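Local structure of protein virB8 (Agrobacterium tumefaciens, 2CC3) at residues A13-Y18 with L130-Y135; R22-A27 with L71-I76; V63-H68 with R92-D97; I88-T93 with S104-T109. The protein is an inner-membrane type IV secretion component, represented here by its periplasmic domain, suggested to help direct T-DNA transfer to plant cells. One frame throughout, in Å; residues are numbered along the deposited sequence.

All four contacts belong to one domain built on an antiparallel sheet in the order 69-82, 85-96, 102-114, 130-139. Interaction 1 packs helix 6-23 on strand 130-139, at one edge of the sheet. Interaction 2 joins the chain just after that helix to strand 69-82, at the other edge; the two centres lie about 15 Å apart. Interaction 3 ties the turn after helix 61-64 to the end of strand 85-96, and interaction 4 pairs that strand with 102-114. Interactions 3 and 4 share Arg92 and Thr93, with centres about 17 Å apart. Interaction 1 joins the most distant sequence parts, and the others fall between its segments. Helix 6-23 and the chain after it reach both outer strands.

Interaction 1 (A13-Y18 with L130-Y135); sequences ASLWEY and LVVTSY
The contact is part of the buried helix-on-sheet core, where Ser14, Leu15 and Tyr18 of helix 6-23 meet Leu130, Val132 and Tyr135 of strand 130-139. The axes of helix 13-18 and strand 130-132 pass 9.7 Å apart at 39°. Tyr18 is the central group. Its CG is anti to the backbone N (chi1 -172°), which carries the ring out toward the strand. Val132 CG2 sits over the middle of one ring face, 3.7 Å from the Tyr18 centroid, in a CH-pi contact. The edge of the same ring turns to the face of Tyr135 in an offset edge-to-face pair. The planes stand at 68°, and Tyr18 CE2 lies 3.6 Å from Tyr135 CD1. Tyr18 OH finds its partners beyond these segments, in Ser41 and Arg22. Nearer the start of the strand, Leu130 CD1 touches two helix residues. It is 3.8 Å from Ser14 CB and 4.0 Å from Leu15 CG. The Leu15 and Leu130 side chains cross at about a right angle. Ser14 OG turns back to Val10 O in its own helix. A classic beta bulge at Thr133 and Ser134, facing Arg111, adds a residue between Val132 and Tyr135, so both side chains point to the helix. The long first helix of this periplasmic domain, packed on an antiparallel sheet, is consistent with the NTF2-like fold expected of the VirB8 family.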
# COMPACT_ATOMS: atom_id res chain seq x y z
N ALA A 13 -1.38 -3.20 -11.22
CA ALA A 13 -0.96 -2.78 -9.92
C ALA A 13 -2.11 -2.25 -9.06
O ALA A 13 -2.21 -2.59 -7.87
CB ALA A 13 0.20 -1.74 -10.03
N SER A 14 -2.98 -1.42 -9.61
CA SER A 14 -4.06 -0.81 -8.76
C SER A 14 -5.13 -1.87 -8.39
O SER A 14 -5.67 -1.87 -7.28
CB SER A 14 -4.75 0.42 -9.40
OG SER A 14 -3.87 1.40 -9.96
N LEU A 15 -5.41 -2.77 -9.34
CA LEU A 15 -6.43 -3.81 -9.16
C LEU A 15 -5.98 -4.85 -8.18
O LEU A 15 -6.78 -5.31 -7.35
CB LEU A 15 -6.84 -4.42 -10.50
CG LEU A 15 -7.63 -3.50 -11.45
CD1 LEU A 15 -7.67 -4.07 -12.86
CD2 LEU A 15 -9.04 -3.26 -10.95
N TRP A 16 -4.68 -5.16 -8.21
CA TRP A 16 -4.07 -6.07 -7.23
C TRP A 16 -4.00 -5.49 -5.87
O TRP A 16 -4.24 -6.16 -4.85
CB TRP A 16 -2.66 -6.51 -7.66
CG TRP A 16 -1.99 -7.21 -6.54
CD1 TRP A 16 -0.88 -6.78 -5.86
CD2 TRP A 16 -2.41 -8.42 -5.91
NE1 TRP A 16 -0.58 -7.66 -4.86
CE2 TRP A 16 -1.49 -8.67 -4.86
CE3 TRP A 16 -3.46 -9.32 -6.13
CZ2 TRP A 16 -1.60 -9.80 -4.03
CZ3 TRP A 16 -3.57 -10.43 -5.29
CH2 TRP A 16 -2.66 -10.65 -4.26
N GLU A 17 -3.62 -4.22 -5.80
CA GLU A 17 -3.67 -3.51 -4.52
C GLU A 17 -5.11 -3.51 -3.98
O GLU A 17 -5.34 -3.73 -2.78
CB GLU A 17 -3.12 -2.10 -4.69
CG GLU A 17 -3.15 -1.27 -3.43
CD GLU A 17 -3.01 0.20 -3.71
OE1 GLU A 17 -2.78 0.60 -4.90
OE2 GLU A 17 -3.14 0.97 -2.74
N TYR A 18 -6.08 -3.29 -4.86
CA TYR A 18 -7.50 -3.43 -4.49
C TYR A 18 -7.77 -4.78 -3.88
O TYR A 18 -8.23 -4.90 -2.72
CB TYR A 18 -8.45 -3.18 -5.67
CG TYR A 18 -9.93 -3.15 -5.26
CD1 TYR A 18 -10.51 -1.96 -4.80
CD2 TYR A 18 -10.73 -4.30 -5.33
CE1 TYR A 18 -11.86 -1.92 -4.42
CE2 TYR A 18 -12.05 -4.29 -4.95
CZ TYR A 18 -12.63 -3.10 -4.49
OH TYR A 18 -13.94 -3.08 -4.10
N LEU A 130 -8.85 4.65 -11.43
CA LEU A 130 -9.58 3.40 -11.47
C LEU A 130 -10.65 3.33 -10.40
O LEU A 130 -10.40 3.59 -9.23
CB LEU A 130 -8.61 2.21 -11.30
CG LEU A 130 -7.60 1.89 -12.41
CD1 LEU A 130 -7.16 0.43 -12.29
CD2 LEU A 130 -8.18 2.18 -13.82
N VAL A 131 -11.85 2.96 -10.80
CA VAL A 131 -12.92 2.68 -9.84
C VAL A 131 -13.43 1.30 -10.16
O VAL A 131 -13.61 0.98 -11.33
CB VAL A 131 -14.07 3.69 -9.98
CG1 VAL A 131 -15.09 3.57 -8.83
CG2 VAL A 131 -13.49 5.08 -10.08
N VAL A 132 -13.64 0.49 -9.13
CA VAL A 132 -14.24 -0.85 -9.29
C VAL A 132 -15.77 -0.82 -9.25
O VAL A 132 -16.37 -0.53 -8.22
CB VAL A 132 -13.71 -1.86 -8.25
CG1 VAL A 132 -14.31 -3.28 -8.51
CG2 VAL A 132 -12.17 -1.87 -8.28
N THR A 133 -16.36 -1.19 -10.38
CA THR A 133 -17.82 -1.16 -10.64
C THR A 133 -18.56 -2.49 -10.43
O THR A 133 -19.80 -2.51 -10.20
CB THR A 133 -18.09 -0.68 -12.08
OG1 THR A 133 -17.36 -1.50 -13.01
CG2 THR A 133 -17.67 0.74 -12.22
N SER A 134 -17.82 -3.60 -10.53
CA SER A 134 -18.25 -4.91 -10.08
C SER A 134 -17.10 -5.76 -9.50
O SER A 134 -15.96 -5.70 -9.98
CB SER A 134 -18.99 -5.65 -11.19
OG SER A 134 -19.38 -6.93 -10.73
N TYR A 135 -17.42 -6.53 -8.47
CA TYR A 135 -16.45 -7.33 -7.75
C TYR A 135 -17.07 -8.55 -7.10
O TYR A 135 -17.91 -8.42 -6.22
CB TYR A 135 -15.82 -6.55 -6.62
CG TYR A 135 -14.69 -7.30 -5.94
CD1 TYR A 135 -13.39 -7.24 -6.46
CD2 TYR A 135 -14.91 -8.05 -4.76
CE1 TYR A 135 -12.33 -7.90 -5.82
CE2 TYR A 135 -13.88 -8.70 -4.15
CZ TYR A 135 -12.58 -8.61 -4.67
OH TYR A 135 -11.49 -9.26 -4.08

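Interaction 2 (R22-A27 with L71-I76); sequences RESYDA and LEVEHI
A single antiparallel bridge joins Tyr25, just past the end of helix 6-23, to Leu71 on strand 69-82, an outer strand of the sheet within this chain. It is a hydrogen-bonded pair, so both bonds run between the same two residues. Tyr25 N donates to Leu71 O over 3.0 Å, and Leu71 N donates to Tyr25 O over 3.1 Å. Both bonds are fairly straight, with N-H...O angles of 165° and 157°. Leu71 O has a further, weak partner in Ser24 OG at 3.4 Å. Ser24 is the first residue to leave helical geometry, and its CA also makes a CA-H...O contact with Leu71 O. The side chains add apolar contacts beside the bridge. Tyr25 CB meets Leu71 CD1 at 4.1 Å. Val73 CG2 reaches Glu23 CB at 3.9 Å. The Glu23 chain bends at chi2 (-59°), and its carboxylate leads away from strand 69-82 to Tyr135 OH on strand 130-139. Farther out, Tyr25 packs against Phe53 of helix 43-53 and Leu65 in the loop after helix 61-64. On the sheet side, Leu71 and Val73 both touch Arg92 of the neighbouring strand 85-96.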
# COMPACT_ATOMS: atom_id res chain seq x y z
N ARG A 22 -8.53 -5.45 0.08
CA ARG A 22 -9.88 -5.92 0.37
C ARG A 22 -9.90 -7.31 1.01
O ARG A 22 -10.75 -7.58 1.87
CB ARG A 22 -10.76 -5.82 -0.88
CG ARG A 22 -12.13 -6.42 -0.69
CD ARG A 22 -13.16 -5.98 -1.72
NE ARG A 22 -14.47 -6.53 -1.33
CZ ARG A 22 -15.60 -6.19 -1.91
NH1 ARG A 22 -15.61 -5.30 -2.89
NH2 ARG A 22 -16.73 -6.73 -1.51
N GLU A 23 -8.97 -8.18 0.62
CA GLU A 23 -9.03 -9.58 1.01
C GLU A 23 -8.07 -9.93 2.16
O GLU A 23 -8.19 -11.00 2.78
CB GLU A 23 -8.79 -10.50 -0.22
CG GLU A 23 -9.75 -10.26 -1.42
CD GLU A 23 -11.24 -10.44 -1.07
OE1 GLU A 23 -11.52 -11.14 -0.06
OE2 GLU A 23 -12.11 -9.90 -1.79
N SER A 24 -7.11 -9.03 2.41
CA SER A 24 -6.21 -9.09 3.56
C SER A 24 -6.94 -8.65 4.81
O SER A 24 -7.97 -7.99 4.72
CB SER A 24 -5.04 -8.14 3.35
OG SER A 24 -3.92 -8.84 2.89
N TYR A 25 -6.41 -9.00 5.98
CA TYR A 25 -6.91 -8.44 7.25
C TYR A 25 -5.84 -8.33 8.32
O TYR A 25 -5.13 -9.30 8.63
CB TYR A 25 -8.09 -9.22 7.86
CG TYR A 25 -8.51 -8.64 9.22
CD1 TYR A 25 -9.23 -7.44 9.28
CD2 TYR A 25 -8.15 -9.25 10.42
CE1 TYR A 25 -9.59 -6.88 10.48
CE2 TYR A 25 -8.52 -8.69 11.64
CZ TYR A 25 -9.24 -7.49 11.65
OH TYR A 25 -9.66 -6.89 12.82
N ASP A 26 -5.75 -7.16 8.93
CA ASP A 26 -4.85 -6.94 10.05
C ASP A 26 -5.50 -5.85 10.87
O ASP A 26 -5.77 -4.77 10.35
CB ASP A 26 -3.48 -6.50 9.51
CG ASP A 26 -2.42 -6.39 10.59
OD1 ASP A 26 -1.90 -7.43 11.03
OD2 ASP A 26 -2.08 -5.26 10.99
N ALA A 27 -5.79 -6.11 12.14
CA ALA A 27 -6.46 -5.08 12.97
C ALA A 27 -5.76 -3.69 12.91
O ALA A 27 -6.43 -2.65 12.94
CB ALA A 27 -6.59 -5.56 14.41
N LEU A 71 -5.23 -12.28 7.82
CA LEU A 71 -5.35 -12.88 6.51
C LEU A 71 -4.32 -12.23 5.61
O LEU A 71 -4.26 -11.00 5.53
CB LEU A 71 -6.77 -12.69 5.94
CG LEU A 71 -7.97 -13.41 6.57
CD1 LEU A 71 -9.32 -12.76 6.20
CD2 LEU A 71 -8.02 -14.90 6.25
N GLU A 72 -3.48 -13.05 4.98
CA GLU A 72 -2.50 -12.60 3.99
C GLU A 72 -2.80 -13.11 2.56
O GLU A 72 -3.33 -14.20 2.38
CB GLU A 72 -1.08 -12.99 4.42
CG GLU A 72 -0.54 -12.07 5.50
CD GLU A 72 0.73 -12.58 6.15
OE1 GLU A 72 1.51 -13.29 5.46
OE2 GLU A 72 0.93 -12.27 7.35
N VAL A 73 -2.41 -12.30 1.57
CA VAL A 73 -2.78 -12.54 0.19
C VAL A 73 -1.52 -12.50 -0.68
O VAL A 73 -0.73 -11.57 -0.61
CB VAL A 73 -3.90 -11.54 -0.26
CG1 VAL A 73 -4.02 -11.44 -1.77
CG2 VAL A 73 -5.25 -11.98 0.30
N GLU A 74 -1.33 -13.57 -1.45
CA GLU A 74 -0.22 -13.69 -2.39
C GLU A 74 -0.77 -13.65 -3.78
O GLU A 74 -1.62 -14.46 -4.09
CB GLU A 74 0.40 -15.08 -2.26
CG GLU A 74 1.52 -15.27 -1.28
CD GLU A 74 1.69 -16.76 -0.92
OE1 GLU A 74 1.42 -17.63 -1.79
OE2 GLU A 74 2.07 -17.06 0.23
N HIS A 75 -0.26 -12.78 -4.65
CA HIS A 75 -0.69 -12.78 -6.05
C HIS A 75 -0.32 -14.12 -6.67
O HIS A 75 0.73 -14.70 -6.33
CB HIS A 75 0.01 -11.67 -6.80
CG HIS A 75 -0.50 -11.43 -8.19
ND1 HIS A 75 0.25 -11.71 -9.32
CD2 HIS A 75 -1.65 -10.87 -8.64
CE1 HIS A 75 -0.43 -11.36 -10.40
NE2 HIS A 75 -1.59 -10.84 -10.01
N ILE A 76 -1.17 -14.62 -7.59
CA ILE A 76 -0.76 -15.72 -8.46
C ILE A 76 -0.79 -15.33 -9.93
O ILE A 76 0.23 -15.44 -10.60
CB ILE A 76 -1.54 -17.00 -8.21
CG1 ILE A 76 -1.23 -17.55 -6.82
CG2 ILE A 76 -1.29 -18.01 -9.37
CD1 ILE A 76 -2.24 -18.56 -6.34

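Interaction 3 (V63-H68 with R92-D97); sequences VILGKH and RTLIVD
The apolar part of the contact is carried by Leu65, Leu94 and Val96. Leu65 CD2 is the touching branch. It lies 3.5 Å from Leu94 CD1 and 3.7 Å from Val96 CG1, so it bridges two residues that point to the same side of the strand. Leu65 CD1 is a little farther from Leu94 CD1, at 3.9 Å. Leu94 has CG anti to the backbone N (chi1 169°), which brings its CD1 nearer to Leu65. The Leu65 and Val96 side chains cross at about a right angle. Leu65 also packs on Leu71, which extends this apolar patch to the next strand. Backbone bonding shapes the first segment. Leu65 to His68 form a type II' beta turn, closed by His68 N to Leu65 O at 2.9 Å. Gly66 has the positive phi that this turn needs. The turn links helix 61-64 to strand 69-82, the first strand of the sheet, and 92-97 runs along the last part of the adjoining strand 85-96 and into the loop after it. The polar part lies on the exposed surface. His68 ND1 donates to Asp97 OD2 over 2.9 Å, but the bond is strongly bent and weak. The imidazole and carboxylate planes stand 72° apart. Both residues also touch a crystal neighbour, so the lattice may influence their placing.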
# COMPACT_ATOMS: atom_id res chain seq x y z
N VAL A 63 -14.56 -9.26 13.55
CA VAL A 63 -15.27 -10.04 14.56
C VAL A 63 -14.60 -11.41 14.79
O VAL A 63 -14.27 -11.75 15.92
CB VAL A 63 -16.79 -10.17 14.16
CG1 VAL A 63 -17.59 -10.90 15.23
CG2 VAL A 63 -17.38 -8.78 13.91
N ILE A 64 -14.38 -12.17 13.71
CA ILE A 64 -13.78 -13.52 13.75
C ILE A 64 -12.33 -13.53 14.23
O ILE A 64 -11.94 -14.37 15.06
CB ILE A 64 -13.87 -14.23 12.34
CG1 ILE A 64 -15.29 -14.74 12.07
CG2 ILE A 64 -12.88 -15.39 12.20
CD1 ILE A 64 -16.00 -15.22 13.31
N LEU A 65 -11.53 -12.61 13.70
CA LEU A 65 -10.10 -12.62 13.95
C LEU A 65 -9.65 -11.55 14.92
O LEU A 65 -8.81 -11.81 15.78
CB LEU A 65 -9.31 -12.56 12.63
CG LEU A 65 -9.61 -13.68 11.62
CD1 LEU A 65 -9.03 -13.38 10.27
CD2 LEU A 65 -9.14 -15.05 12.15
N GLY A 66 -10.24 -10.35 14.82
CA GLY A 66 -9.89 -9.23 15.68
C GLY A 66 -8.40 -8.98 15.72
O GLY A 66 -7.74 -8.81 14.68
N LYS A 67 -7.86 -8.99 16.92
CA LYS A 67 -6.48 -8.66 17.14
C LYS A 67 -5.63 -9.92 17.14
O LYS A 67 -4.42 -9.83 17.16
CB LYS A 67 -6.36 -7.90 18.47
CG LYS A 67 -7.62 -7.04 18.79
CD LYS A 67 -7.33 -5.63 19.34
CE LYS A 67 -6.58 -4.74 18.34
NZ LYS A 67 -5.12 -5.05 18.28
N HIS A 68 -6.28 -11.09 17.09
CA HIS A 68 -5.63 -12.40 17.28
C HIS A 68 -5.39 -13.23 16.02
O HIS A 68 -4.96 -14.39 16.10
CB HIS A 68 -6.47 -13.26 18.22
CG HIS A 68 -6.29 -12.93 19.66
ND1 HIS A 68 -5.96 -13.88 20.61
CD2 HIS A 68 -6.39 -11.76 20.33
CE1 HIS A 68 -5.87 -13.30 21.79
NE2 HIS A 68 -6.13 -12.02 21.65
N ARG A 92 -4.68 -17.21 -0.31
CA ARG A 92 -5.08 -16.54 0.92
C ARG A 92 -4.73 -17.39 2.14
O ARG A 92 -5.13 -18.55 2.23
CB ARG A 92 -6.58 -16.25 0.87
CG ARG A 92 -7.02 -15.00 1.63
CD ARG A 92 -7.82 -15.42 2.83
NE ARG A 92 -9.11 -14.76 2.88
CZ ARG A 92 -10.24 -15.34 3.28
NH1 ARG A 92 -10.27 -16.63 3.64
NH2 ARG A 92 -11.37 -14.63 3.30
N THR A 93 -3.99 -16.81 3.07
CA THR A 93 -3.47 -17.53 4.21
C THR A 93 -4.08 -16.96 5.48
O THR A 93 -4.00 -15.74 5.72
CB THR A 93 -1.94 -17.40 4.28
OG1 THR A 93 -1.38 -17.70 2.99
CG2 THR A 93 -1.37 -18.32 5.30
N LEU A 94 -4.71 -17.84 6.25
CA LEU A 94 -5.22 -17.52 7.58
C LEU A 94 -4.16 -17.87 8.63
O LEU A 94 -3.72 -19.03 8.73
CB LEU A 94 -6.52 -18.30 7.83
CG LEU A 94 -7.07 -18.31 9.26
CD1 LEU A 94 -7.58 -16.94 9.65
CD2 LEU A 94 -8.16 -19.36 9.40
N ILE A 95 -3.76 -16.86 9.40
CA ILE A 95 -2.76 -17.02 10.46
C ILE A 95 -3.40 -16.70 11.81
O ILE A 95 -3.66 -15.54 12.13
CB ILE A 95 -1.48 -16.15 10.20
CG1 ILE A 95 -0.86 -16.54 8.84
CG2 ILE A 95 -0.44 -16.31 11.33
CD1 ILE A 95 0.42 -15.80 8.49
N VAL A 96 -3.66 -17.74 12.60
CA VAL A 96 -4.22 -17.59 13.94
C VAL A 96 -3.24 -18.13 14.99
O VAL A 96 -2.27 -18.83 14.65
CB VAL A 96 -5.61 -18.30 14.07
CG1 VAL A 96 -6.69 -17.50 13.39
CG2 VAL A 96 -5.57 -19.71 13.50
N ASP A 97 -3.48 -17.78 16.26
CA ASP A 97 -2.69 -18.26 17.41
C ASP A 97 -2.81 -19.77 17.58
O ASP A 97 -3.92 -20.31 17.52
CB ASP A 97 -3.23 -17.66 18.72
CG ASP A 97 -3.01 -16.17 18.84
OD1 ASP A 97 -1.98 -15.64 18.37
OD2 ASP A 97 -3.88 -15.53 19.47

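Interaction 4 (I88-T93 with S104-T109); sequences IRYKRT and STWTAT
Arg92 O is held by two donors: Ser104 N at 2.9 Å and water 1, also at 2.9 Å. Water 1 bonds Ser104 OG as well, and that oxygen accepts Trp106 NE1. These residues belong to the antiparallel hairpin of strands 85-96 and 102-114, in the middle of the sheet. Ile88 with Ala108, Tyr90 with Trp106 and Arg92 with Ser104 are its hydrogen-bonded pairs, each with two backbone bonds. Arg89 with Thr107 and Lys91 with Thr105 are the non-hydrogen-bonded pairs between them. Their side chains lie on the opposite face of the sheet from those of Tyr90 and Trp106. There the Arg89 guanidinium lies flat over Thr105 CG2, which is 3.3 Å from Arg89 CZ. Thr107 OG1 stands at the guanidinium edge and takes a weak bond from Arg89 NE. The charge has its stronger partner in Asp140. On the other face the rings of Tyr90 and Trp106 are nearly parallel, at 9°, but slid apart so that they barely overlap. Tyr90 has its CG between the backbone N and carbonyl carbon (chi1 60°), which brings the ring under Trp106 CB rather than under the indole. Tyr90 OH continues to Thr137. Trp106 CZ2 lies off-centre over one Arg92 guanidinium face, 3.6 Å from Arg92 NH1, with the planes 57° apart. Trp106 CB makes the CH-pi contact, sitting over the Tyr90 ring toward its rim, 3.3 Å from Tyr90 CZ.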
# COMPACT_ATOMS: atom_id res chain seq x y z
N ILE A 88 -8.20 -12.20 -11.19
CA ILE A 88 -6.99 -12.26 -10.38
C ILE A 88 -7.00 -13.47 -9.47
O ILE A 88 -7.83 -13.54 -8.55
CB ILE A 88 -6.83 -10.99 -9.52
CG1 ILE A 88 -6.72 -9.75 -10.41
CG2 ILE A 88 -5.60 -11.11 -8.61
CD1 ILE A 88 -6.69 -8.47 -9.67
N ARG A 89 -6.07 -14.39 -9.71
CA ARG A 89 -5.91 -15.56 -8.88
C ARG A 89 -4.94 -15.23 -7.75
O ARG A 89 -3.90 -14.63 -8.01
CB ARG A 89 -5.35 -16.72 -9.71
CG ARG A 89 -5.60 -18.09 -9.11
CD ARG A 89 -6.67 -18.89 -9.87
NE ARG A 89 -7.27 -19.94 -9.03
CZ ARG A 89 -6.69 -21.10 -8.71
NH1 ARG A 89 -5.47 -21.40 -9.11
NH2 ARG A 89 -7.34 -21.95 -7.95
N TYR A 90 -5.27 -15.61 -6.51
CA TYR A 90 -4.43 -15.31 -5.38
C TYR A 90 -4.59 -16.38 -4.35
O TYR A 90 -5.61 -17.02 -4.30
CB TYR A 90 -4.75 -13.91 -4.75
CG TYR A 90 -6.16 -13.74 -4.24
CD1 TYR A 90 -6.47 -13.92 -2.91
CD2 TYR A 90 -7.20 -13.40 -5.12
CE1 TYR A 90 -7.76 -13.79 -2.45
CE2 TYR A 90 -8.48 -13.25 -4.67
CZ TYR A 90 -8.77 -13.46 -3.34
OH TYR A 90 -10.07 -13.31 -2.90
N LYS A 91 -3.55 -16.57 -3.55
CA LYS A 91 -3.55 -17.46 -2.41
C LYS A 91 -3.81 -16.67 -1.17
O LYS A 91 -3.22 -15.59 -0.96
CB LYS A 91 -2.19 -18.14 -2.30
CG LYS A 91 -2.03 -19.06 -1.09
CD LYS A 91 -0.77 -19.91 -1.27
CE LYS A 91 -0.30 -20.57 0.04
NZ LYS A 91 0.95 -19.96 0.62
N ARG A 92 -4.68 -17.21 -0.31
CA ARG A 92 -5.08 -16.54 0.92
C ARG A 92 -4.73 -17.39 2.14
O ARG A 92 -5.13 -18.55 2.23
CB ARG A 92 -6.58 -16.25 0.87
CG ARG A 92 -7.02 -15.00 1.63
CD ARG A 92 -7.82 -15.42 2.83
NE ARG A 92 -9.11 -14.76 2.88
CZ ARG A 92 -10.24 -15.34 3.28
NH1 ARG A 92 -10.27 -16.63 3.64
NH2 ARG A 92 -11.37 -14.63 3.30
N THR A 93 -3.99 -16.81 3.07
CA THR A 93 -3.47 -17.53 4.21
C THR A 93 -4.08 -16.96 5.48
O THR A 93 -4.00 -15.74 5.72
CB THR A 93 -1.94 -17.40 4.28
OG1 THR A 93 -1.38 -17.70 2.99
CG2 THR A 93 -1.37 -18.32 5.30
N SER A 104 -5.67 -21.21 1.13
CA SER A 104 -6.65 -21.52 0.09
C SER A 104 -6.44 -20.57 -1.08
O SER A 104 -5.94 -19.46 -0.88
CB SER A 104 -8.06 -21.38 0.62
OG SER A 104 -8.24 -20.07 1.16
N THR A 105 -6.85 -20.98 -2.29
CA THR A 105 -6.69 -20.20 -3.52
C THR A 105 -8.04 -19.70 -4.06
O THR A 105 -9.05 -20.37 -3.94
CB THR A 105 -5.87 -20.97 -4.58
OG1 THR A 105 -4.61 -21.38 -4.01
CG2 THR A 105 -5.56 -20.10 -5.78
N TRP A 106 -8.04 -18.52 -4.68
CA TRP A 106 -9.24 -17.76 -5.02
C TRP A 106 -9.10 -17.13 -6.39
O TRP A 106 -8.00 -16.92 -6.88
CB TRP A 106 -9.49 -16.63 -3.99
CG TRP A 106 -9.80 -17.01 -2.52
CD1 TRP A 106 -8.95 -17.53 -1.61
CD2 TRP A 106 -11.04 -16.79 -1.83
NE1 TRP A 106 -9.58 -17.68 -0.38
CE2 TRP A 106 -10.87 -17.24 -0.50
CE3 TRP A 106 -12.31 -16.30 -2.22
CZ2 TRP A 106 -11.90 -17.21 0.46
CZ3 TRP A 106 -13.34 -16.24 -1.26
CH2 TRP A 106 -13.12 -16.68 0.06
N THR A 107 -10.21 -16.79 -7.03
CA THR A 107 -10.16 -16.02 -8.25
C THR A 107 -11.05 -14.79 -8.00
O THR A 107 -12.26 -14.94 -7.78
CB THR A 107 -10.69 -16.82 -9.45
OG1 THR A 107 -9.97 -18.05 -9.57
CG2 THR A 107 -10.55 -16.03 -10.75
N ALA A 108 -10.48 -13.58 -8.00
CA ALA A 108 -11.35 -12.40 -7.99
C ALA A 108 -11.70 -12.03 -9.42
O ALA A 108 -10.83 -12.07 -10.31
CB ALA A 108 -10.70 -11.18 -7.21
N THR A 109 -12.97 -11.70 -9.66
CA THR A 109 -13.39 -11.13 -10.94
C THR A 109 -13.66 -9.63 -10.75
O THR A 109 -14.52 -9.25 -9.96
CB THR A 109 -14.60 -11.90 -11.59
OG1 THR A 109 -14.27 -13.29 -11.69
CG2 THR A 109 -14.88 -11.38 -12.99
O HOH W 1 -7.44 -18.84 3.96